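Local coordinates for protein putative amidohydrolase (Unidentified, PDB 3MKV) that probably acts as a zinc-dependent prolidase of the amidohydrolase superfamily, hydrolysing dipeptides that carry a C-terminal proline, at residues G60-H65 / V358-L363; M321-D326 / S336-I341. One frame throughout, in Å; residues are numbered along the deposited sequence.

Contact 1 (G60-H65 / V358-L363); sequences GLIDLH and VSAEVL. With ZN (zinc ion), chain I.
I62 and S359 mark the closest backbone approach, with CA atoms 6.3 Å apart, where strand 56-63 passes the last turn of helix 348-362. The contact is apolar packing through I62 and L64, whose CB atoms both point at the helix, while D63 between them points away. I62 is shared among three residues. Its CG2, anti to the backbone N because chi1 is -52°, lies 3.6 Å from S359 CB and also meets L363 CD1 tip to tip, whereas CD1 reaches the backbone of A360. L64 CD1 meets V362 CG2 end-on at 3.5 Å, and the L64 and L363 side chains pass each other in opposite directions, CD2 to CD2 3.7 Å. S359 OG touches L64 CG but is hydrogen-bonded to S354 O, five residues earlier, and weakly to F323 N. D63 OD1 accepts from H65 N at 2.8 Å in a nearly straight bond (170°), an Asx turn at the corner before H65, a zinc ligand. A strand leading to H65 and H67 is consistent with the first amidohydrolase barrel strand and its metal-binding HxH pair. Strand 102-107 pairs with it through L61 and D63; V274 and Y272 of strand 272-274 touch L64 and V362 respectively.

Contact 2 (M321-D326 / S336-I341); sequences MGFGTD and SDEFRI. With ZN (zinc ion), chain I.
The irregular segment 321-326 runs past the first turn of helix 337-343, coming closest at T325 and E338, whose CA atoms are 6.5 Å apart. F323, E338 and F339 carry the contact. The two phenyl rings form an offset stack, their centroids 4.5 Å apart and their planes inclined by 29°. The overlap is partial: F323 CE1 sits over one face of F339, toward the rim, 3.3 Å from F339 CE1. The CB bond of F323 lies to one side of the helix, and with CG anti to the backbone N the ring end comes nearer, reaching F339. E338 slides past the same ring, its CB and CG against F323 CZ and CE1 and its carboxylate plane turned 84° from the phenyl. Its chain is bent at chi2 (77°), and OE1 lies 3.4 Å from G324 O, two acceptors that do not bond. The carboxylate is held from elsewhere: OE1 accepts from L277 N and OE2 from V278 N, at the start of helix 277-286, an environment that would probably favour its negative charge. A water 2.6 Å from E338 OE1 is suitably placed to donate to it and to accept from G324 N, joining the segments indirectly. T325 CG2 adds a lighter contact, 3.9 Å from E338 CB. Segment 321-326 leads to D326, whose OD1 binds a zinc ion, probably at the eighth-strand position of the barrel. F323 and F339 also lie against A355 of helix 348-362, where F323 touches S354 and F339 touches V351; T325 touches V278 of helix 277-286, and G322 bonds to V273 of strand 272-274.

How the contacts relate
Contacts 1 and 2, with centres 11 Å apart, meet along 60-65 and 321-326. Two probable hydrogen bonds join them: L64 N to F323 O at 2.7 Å, and D63 OD2 with T325 OG1 at 2.6 Å. A further backbone bond between H65 and D326 continues this pairing, consistent with the first and eighth strand positions closing an amidohydrolase barrel. Both lead to one zinc ion, bound by H65 NE2 at 2.0 Å and D326 OD1 at 2.4 Å and completed by H67 and the carboxylated K193. K193 also serves the second zinc, with H234 and H254. Helices 337-343 and 348-362, consecutive in the chain, pack on 321-326 and 60-65 respectively.

Contact 1 (G60-H65 / V358-L363)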
ATOM      1  N   GLY A  60      -0.778  42.689  30.458  1.00 53.74           N
ATOM      2  CA  GLY A  60      -0.533  42.234  29.089  1.00 53.35           C
ATOM      3  C   GLY A  60      -1.819  41.887  28.364  1.00 50.15           C
ATOM      4  O   GLY A  60      -2.742  41.308  28.947  1.00 50.91           O
ATOM      5  N   LEU A  61      -1.897  42.257  27.091  1.00 49.68           N
ATOM      6  CA  LEU A  61      -3.100  41.986  26.315  1.00 48.60           C
ATOM      7  C   LEU A  61      -3.076  40.544  25.810  1.00 52.23           C
ATOM      8  O   LEU A  61      -2.004  39.973  25.593  1.00 49.43           O
ATOM      9  CB  LEU A  61      -3.201  42.935  25.133  1.00 46.71           C
ATOM     10  CG  LEU A  61      -3.146  44.433  25.393  1.00 46.39           C
ATOM     11  CD1 LEU A  61      -2.740  45.134  24.106  1.00 51.96           C
ATOM     12  CD2 LEU A  61      -4.495  44.933  25.859  1.00 49.32           C
ATOM     13  N   ILE A  62      -4.265  39.974  25.617  1.00 54.73           N
ATOM     14  CA  ILE A  62      -4.421  38.591  25.163  1.00 48.04           C
ATOM     15  C   ILE A  62      -5.270  38.532  23.889  1.00 49.19           C
ATOM     16  O   ILE A  62      -6.373  39.061  23.852  1.00 51.40           O
ATOM     17  CB  ILE A  62      -5.085  37.734  26.273  1.00 52.83           C
ATOM     18  CG1 ILE A  62      -4.321  37.901  27.597  1.00 41.50           C
ATOM     19  CG2 ILE A  62      -5.190  36.264  25.852  1.00 51.23           C
ATOM     20  CD1 ILE A  62      -4.823  37.024  28.734  1.00 34.94           C
ATOM     21  N   ASP A  63      -4.751  37.902  22.839  1.00 50.56           N
ATOM     22  CA  ASP A  63      -5.556  37.665  21.633  1.00 50.30           C
ATOM     23  C   ASP A  63      -5.877  36.177  21.460  1.00 52.55           C
ATOM     24  O   ASP A  63      -4.972  35.332  21.352  1.00 42.38           O
ATOM     25  CB  ASP A  63      -4.888  38.232  20.376  1.00 45.59           C
ATOM     26  CG  ASP A  63      -5.784  38.140  19.157  1.00 49.33           C
ATOM     27  OD1 ASP A  63      -6.664  37.254  19.124  1.00 48.88           O
ATOM     28  OD2 ASP A  63      -5.610  38.947  18.220  1.00 49.13           O
ATOM     29  N   LEU A  64      -7.176  35.871  21.431  1.00 52.93           N
ATOM     30  CA  LEU A  64      -7.661  34.495  21.518  1.00 49.03           C
ATOM     31  C   LEU A  64      -7.794  33.816  20.166  1.00 47.63           C
ATOM     32  O   LEU A  64      -8.177  32.648  20.089  1.00 50.95           O
ATOM     33  CB  LEU A  64      -9.007  34.445  22.244  1.00 50.33           C
ATOM     34  CG  LEU A  64      -9.020  34.563  23.766  1.00 50.62           C
ATOM     35  CD1 LEU A  64     -10.456  34.423  24.300  1.00 31.42           C
ATOM     36  CD2 LEU A  64      -8.103  33.509  24.385  1.00 45.70           C
ATOM     37  N   HIS A  65      -7.481  34.534  19.097  1.00 46.56           N
ATOM     38  CA  HIS A  65      -7.627  33.961  17.762  1.00 46.15           C
ATOM     39  C   HIS A  65      -6.641  34.541  16.757  1.00 46.51           C
ATOM     40  O   HIS A  65      -6.946  35.479  16.042  1.00 53.79           O
ATOM     41  CB  HIS A  65      -9.066  34.116  17.246  1.00 42.19           C
ATOM     42  CG  HIS A  65      -9.398  33.200  16.114  1.00 42.39           C
ATOM     43  ND1 HIS A  65     -10.421  32.278  16.175  1.00 49.40           N
ATOM     44  CD2 HIS A  65      -8.830  33.047  14.895  1.00 44.44           C
ATOM     45  CE1 HIS A  65     -10.469  31.598  15.043  1.00 43.87           C
ATOM     46  NE2 HIS A  65      -9.512  32.045  14.250  1.00 37.31           N
ATOM     47  N   VAL A 358     -11.327  38.351  30.692  1.00 51.13           N
ATOM     48  CA  VAL A 358     -12.230  37.447  30.012  1.00 50.09           C
ATOM     49  C   VAL A 358     -11.425  36.418  29.237  1.00 53.30           C
ATOM     50  O   VAL A 358     -11.636  35.207  29.373  1.00 51.74           O
ATOM     51  CB  VAL A 358     -13.182  38.191  29.053  1.00 53.48           C
ATOM     52  CG1 VAL A 358     -14.158  37.206  28.418  1.00 54.02           C
ATOM     53  CG2 VAL A 358     -13.941  39.305  29.789  1.00 47.17           C
ATOM     54  N   SER A 359     -10.489  36.907  28.429  1.00 53.90           N
ATOM     55  CA  SER A 359      -9.601  36.030  27.677  1.00 53.13           C
ATOM     56  C   SER A 359      -8.808  35.096  28.589  1.00 51.79           C
ATOM     57  O   SER A 359      -8.638  33.922  28.280  1.00 49.32           O
ATOM     58  CB  SER A 359      -8.660  36.855  26.807  1.00 54.27           C
ATOM     59  OG  SER A 359      -9.359  37.403  25.713  1.00 49.29           O
ATOM     60  N   ALA A 360      -8.327  35.617  29.715  1.00 53.52           N
ATOM     61  CA  ALA A 360      -7.594  34.803  30.679  1.00 56.03           C
ATOM     62  C   ALA A 360      -8.475  33.666  31.194  1.00 59.53           C
ATOM     63  O   ALA A 360      -8.008  32.561  31.482  1.00 56.48           O
ATOM     64  CB  ALA A 360      -7.114  35.661  31.827  1.00 58.45           C
ATOM     65  N   GLU A 361      -9.765  33.950  31.304  1.00 60.89           N
ATOM     66  CA  GLU A 361     -10.715  32.970  31.779  1.00 63.27           C
ATOM     67  C   GLU A 361     -10.807  31.851  30.744  1.00 59.55           C
ATOM     68  O   GLU A 361     -10.749  30.665  31.079  1.00 56.63           O
ATOM     69  CB  GLU A 361     -12.075  33.634  31.982  1.00 61.47           C
ATOM     70  CG  GLU A 361     -12.796  33.207  33.251  1.00 73.38           C
ATOM     71  CD  GLU A 361     -14.218  33.766  33.340  1.00 77.63           C
ATOM     72  OE1 GLU A 361     -14.462  34.880  32.809  1.00 75.71           O
ATOM     73  OE2 GLU A 361     -15.087  33.087  33.940  1.00 85.25           O
ATOM     74  N   VAL A 362     -10.945  32.243  29.481  1.00 51.80           N
ATOM     75  CA  VAL A 362     -10.960  31.293  28.377  1.00 49.10           C
ATOM     76  C   VAL A 362      -9.768  30.331  28.393  1.00 51.88           C
ATOM     77  O   VAL A 362      -9.883  29.187  27.950  1.00 54.08           O
ATOM     78  CB  VAL A 362     -10.986  32.013  27.020  1.00 49.08           C
ATOM     79  CG1 VAL A 362     -10.789  31.011  25.884  1.00 48.55           C
ATOM     80  CG2 VAL A 362     -12.289  32.792  26.855  1.00 46.47           C
ATOM     81  N   LEU A 363      -8.633  30.796  28.906  1.00 48.08           N
ATOM     82  CA  LEU A 363      -7.395  30.026  28.872  1.00 47.36           C
ATOM     83  C   LEU A 363      -7.186  29.222  30.141  1.00 48.86           C
ATOM     84  O   LEU A 363      -6.187  28.509  30.268  1.00 51.30           O
ATOM     85  CB  LEU A 363      -6.187  30.958  28.687  1.00 44.56           C
ATOM     86  CG  LEU A 363      -6.135  31.857  27.451  1.00 39.75           C
ATOM     87  CD1 LEU A 363      -5.003  32.858  27.566  1.00 47.86           C
ATOM     88  CD2 LEU A 363      -5.966  31.034  26.192  1.00 37.31           C
TER
HETATM   89 ZN    ZN I 425      -9.044  31.683  12.287  1.00 59.68          ZN

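Contact 2 (M321-D326 / S336-I341)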
ATOM      1  N   MET A 321     -17.668  37.486  26.170  1.00 51.49           N
ATOM      2  CA  MET A 321     -16.939  37.703  24.921  1.00 53.66           C
ATOM      3  C   MET A 321     -15.436  37.844  25.143  1.00 59.37           C
ATOM      4  O   MET A 321     -14.997  38.521  26.068  1.00 61.96           O
ATOM      5  CB  MET A 321     -17.465  38.943  24.198  1.00 50.04           C
ATOM      6  CG  MET A 321     -18.784  38.714  23.490  1.00 58.28           C
ATOM      7  SD  MET A 321     -19.329  40.124  22.522  1.00 52.75           S
ATOM      8  CE  MET A 321     -20.077  41.139  23.795  1.00 64.74           C
ATOM      9  N   GLY A 322     -14.649  37.194  24.288  1.00 60.10           N
ATOM     10  CA  GLY A 322     -13.197  37.294  24.359  1.00 53.79           C
ATOM     11  C   GLY A 322     -12.703  38.173  23.234  1.00 54.64           C
ATOM     12  O   GLY A 322     -13.476  38.613  22.400  1.00 60.84           O
ATOM     13  N   PHE A 323     -11.405  38.428  23.196  1.00 59.33           N
ATOM     14  CA  PHE A 323     -10.844  39.301  22.169  1.00 53.73           C
ATOM     15  C   PHE A 323     -10.118  38.469  21.110  1.00 54.69           C
ATOM     16  O   PHE A 323      -9.322  37.580  21.436  1.00 54.52           O
ATOM     17  CB  PHE A 323      -9.906  40.315  22.831  1.00 54.72           C
ATOM     18  CG  PHE A 323      -9.204  41.238  21.872  1.00 50.49           C
ATOM     19  CD1 PHE A 323      -9.635  42.546  21.705  1.00 57.55           C
ATOM     20  CD2 PHE A 323      -8.082  40.815  21.171  1.00 53.89           C
ATOM     21  CE1 PHE A 323      -8.972  43.414  20.834  1.00 53.48           C
ATOM     22  CE2 PHE A 323      -7.416  41.677  20.301  1.00 55.74           C
ATOM     23  CZ  PHE A 323      -7.867  42.978  20.135  1.00 53.91           C
ATOM     24  N   GLY A 324     -10.407  38.739  19.844  1.00 49.26           N
ATOM     25  CA  GLY A 324      -9.746  38.029  18.769  1.00 49.15           C
ATOM     26  C   GLY A 324      -9.656  38.855  17.509  1.00 50.20           C
ATOM     27  O   GLY A 324     -10.404  39.817  17.335  1.00 55.09           O
ATOM     28  N   THR A 325      -8.754  38.462  16.614  1.00 50.86           N
ATOM     29  CA  THR A 325      -8.498  39.238  15.411  1.00 49.59           C
ATOM     30  C   THR A 325      -8.614  38.416  14.121  1.00 52.26           C
ATOM     31  O   THR A 325      -9.289  38.843  13.177  1.00 53.80           O
ATOM     32  CB  THR A 325      -7.123  39.982  15.488  1.00 53.29           C
ATOM     33  OG1 THR A 325      -6.062  39.037  15.679  1.00 54.52           O
ATOM     34  CG2 THR A 325      -7.110  40.999  16.649  1.00 43.19           C
ATOM     35  N   ASP A 326      -7.947  37.260  14.077  1.00 48.95           N
ATOM     36  CA  ASP A 326      -8.021  36.339  12.927  1.00 46.48           C
ATOM     37  C   ASP A 326      -7.542  36.955  11.610  1.00 49.30           C
ATOM     38  O   ASP A 326      -8.177  36.780  10.571  1.00 53.10           O
ATOM     39  CB  ASP A 326      -9.450  35.802  12.752  1.00 46.40           C
ATOM     40  CG  ASP A 326      -9.524  34.612  11.801  1.00 53.09           C
ATOM     41  OD1 ASP A 326      -8.502  33.913  11.624  1.00 64.39           O
ATOM     42  OD2 ASP A 326     -10.611  34.370  11.228  1.00 55.88           O
ATOM     43  N   SER A 336      -4.327  45.616  16.304  1.00 52.45           N
ATOM     44  CA  SER A 336      -4.793  46.568  17.315  1.00 54.21           C
ATOM     45  C   SER A 336      -6.077  47.326  16.940  1.00 53.41           C
ATOM     46  O   SER A 336      -6.731  47.911  17.801  1.00 49.25           O
ATOM     47  CB  SER A 336      -3.693  47.556  17.664  1.00 52.52           C
ATOM     48  OG  SER A 336      -2.573  46.864  18.154  1.00 60.14           O
ATOM     49  N   ASP A 337      -6.447  47.310  15.666  1.00 52.57           N
ATOM     50  CA  ASP A 337      -7.662  47.999  15.253  1.00 56.61           C
ATOM     51  C   ASP A 337      -8.923  47.338  15.785  1.00 57.02           C
ATOM     52  O   ASP A 337     -10.006  47.908  15.691  1.00 55.74           O
ATOM     53  CB  ASP A 337      -7.740  48.111  13.736  1.00 55.28           C
ATOM     54  CG  ASP A 337      -6.904  49.242  13.202  1.00 64.54           C
ATOM     55  OD1 ASP A 337      -5.767  49.434  13.687  1.00 68.42           O
ATOM     56  OD2 ASP A 337      -7.388  49.948  12.297  1.00 80.22           O
ATOM     57  N   GLU A 338      -8.792  46.136  16.336  1.00 54.99           N
ATOM     58  CA  GLU A 338      -9.969  45.444  16.851  1.00 57.19           C
ATOM     59  C   GLU A 338     -10.494  46.147  18.102  1.00 54.83           C
ATOM     60  O   GLU A 338     -11.646  45.961  18.486  1.00 53.88           O
ATOM     61  CB  GLU A 338      -9.677  43.960  17.117  1.00 59.37           C
ATOM     62  CG  GLU A 338     -10.843  43.156  17.718  1.00 60.59           C
ATOM     63  CD  GLU A 338     -11.917  42.774  16.699  1.00 61.41           C
ATOM     64  OE1 GLU A 338     -12.909  42.114  17.103  1.00 47.72           O
ATOM     65  OE2 GLU A 338     -11.772  43.131  15.503  1.00 55.74           O
ATOM     66  N   PHE A 339      -9.641  46.952  18.730  1.00 56.22           N
ATOM     67  CA  PHE A 339     -10.050  47.752  19.886  1.00 55.82           C
ATOM     68  C   PHE A 339     -10.941  48.898  19.425  1.00 58.27           C
ATOM     69  O   PHE A 339     -12.054  49.085  19.926  1.00 57.65           O
ATOM     70  CB  PHE A 339      -8.833  48.309  20.628  1.00 54.04           C
ATOM     71  CG  PHE A 339      -8.040  47.268  21.362  1.00 50.06           C
ATOM     72  CD1 PHE A 339      -8.608  46.560  22.415  1.00 52.18           C
ATOM     73  CD2 PHE A 339      -6.717  47.003  21.010  1.00 53.46           C
ATOM     74  CE1 PHE A 339      -7.879  45.585  23.102  1.00 54.45           C
ATOM     75  CE2 PHE A 339      -5.968  46.030  21.694  1.00 36.18           C
ATOM     76  CZ  PHE A 339      -6.551  45.320  22.736  1.00 53.20           C
ATOM     77  N   ARG A 340     -10.441  49.651  18.451  1.00 63.34           N
ATOM     78  CA  ARG A 340     -11.196  50.727  17.819  1.00 63.58           C
ATOM     79  C   ARG A 340     -12.576  50.251  17.366  1.00 64.01           C
ATOM     80  O   ARG A 340     -13.598  50.875  17.673  1.00 67.42           O
ATOM     81  CB  ARG A 340     -10.423  51.260  16.609  1.00 67.40           C
ATOM     82  CG  ARG A 340     -10.858  52.645  16.146  1.00 73.23           C
ATOM     83  CD  ARG A 340     -10.454  52.919  14.698  1.00 79.74           C
ATOM     84  NE  ARG A 340     -11.358  52.283  13.739  1.00 87.97           N
ATOM     85  CZ  ARG A 340     -10.971  51.433  12.790  1.00 89.48           C
ATOM     86  NH1 ARG A 340      -9.688  51.122  12.662  1.00 85.21           N
ATOM     87  NH2 ARG A 340     -11.866  50.898  11.965  1.00 83.61           N
ATOM     88  N   ILE A 341     -12.600  49.151  16.623  1.00 60.16           N
ATOM     89  CA  ILE A 341     -13.844  48.643  16.059  1.00 57.54           C
ATOM     90  C   ILE A 341     -14.856  48.272  17.146  1.00 60.29           C
ATOM     91  O   ILE A 341     -16.001  48.730  17.117  1.00 63.81           O
ATOM     92  CB  ILE A 341     -13.582  47.444  15.139  1.00 58.26           C
ATOM     93  CG1 ILE A 341     -12.765  47.885  13.921  1.00 55.17           C
ATOM     94  CG2 ILE A 341     -14.890  46.810  14.708  1.00 61.75           C
ATOM     95  CD1 ILE A 341     -12.387  46.757  12.994  1.00 56.65           C
TER
HETATM   96 ZN    ZN I 425      -9.044  31.683  12.287  1.00 59.68          ZN
HETATM   97  O   HOH W   1     -13.071  40.537  19.194  1.00 52.34           O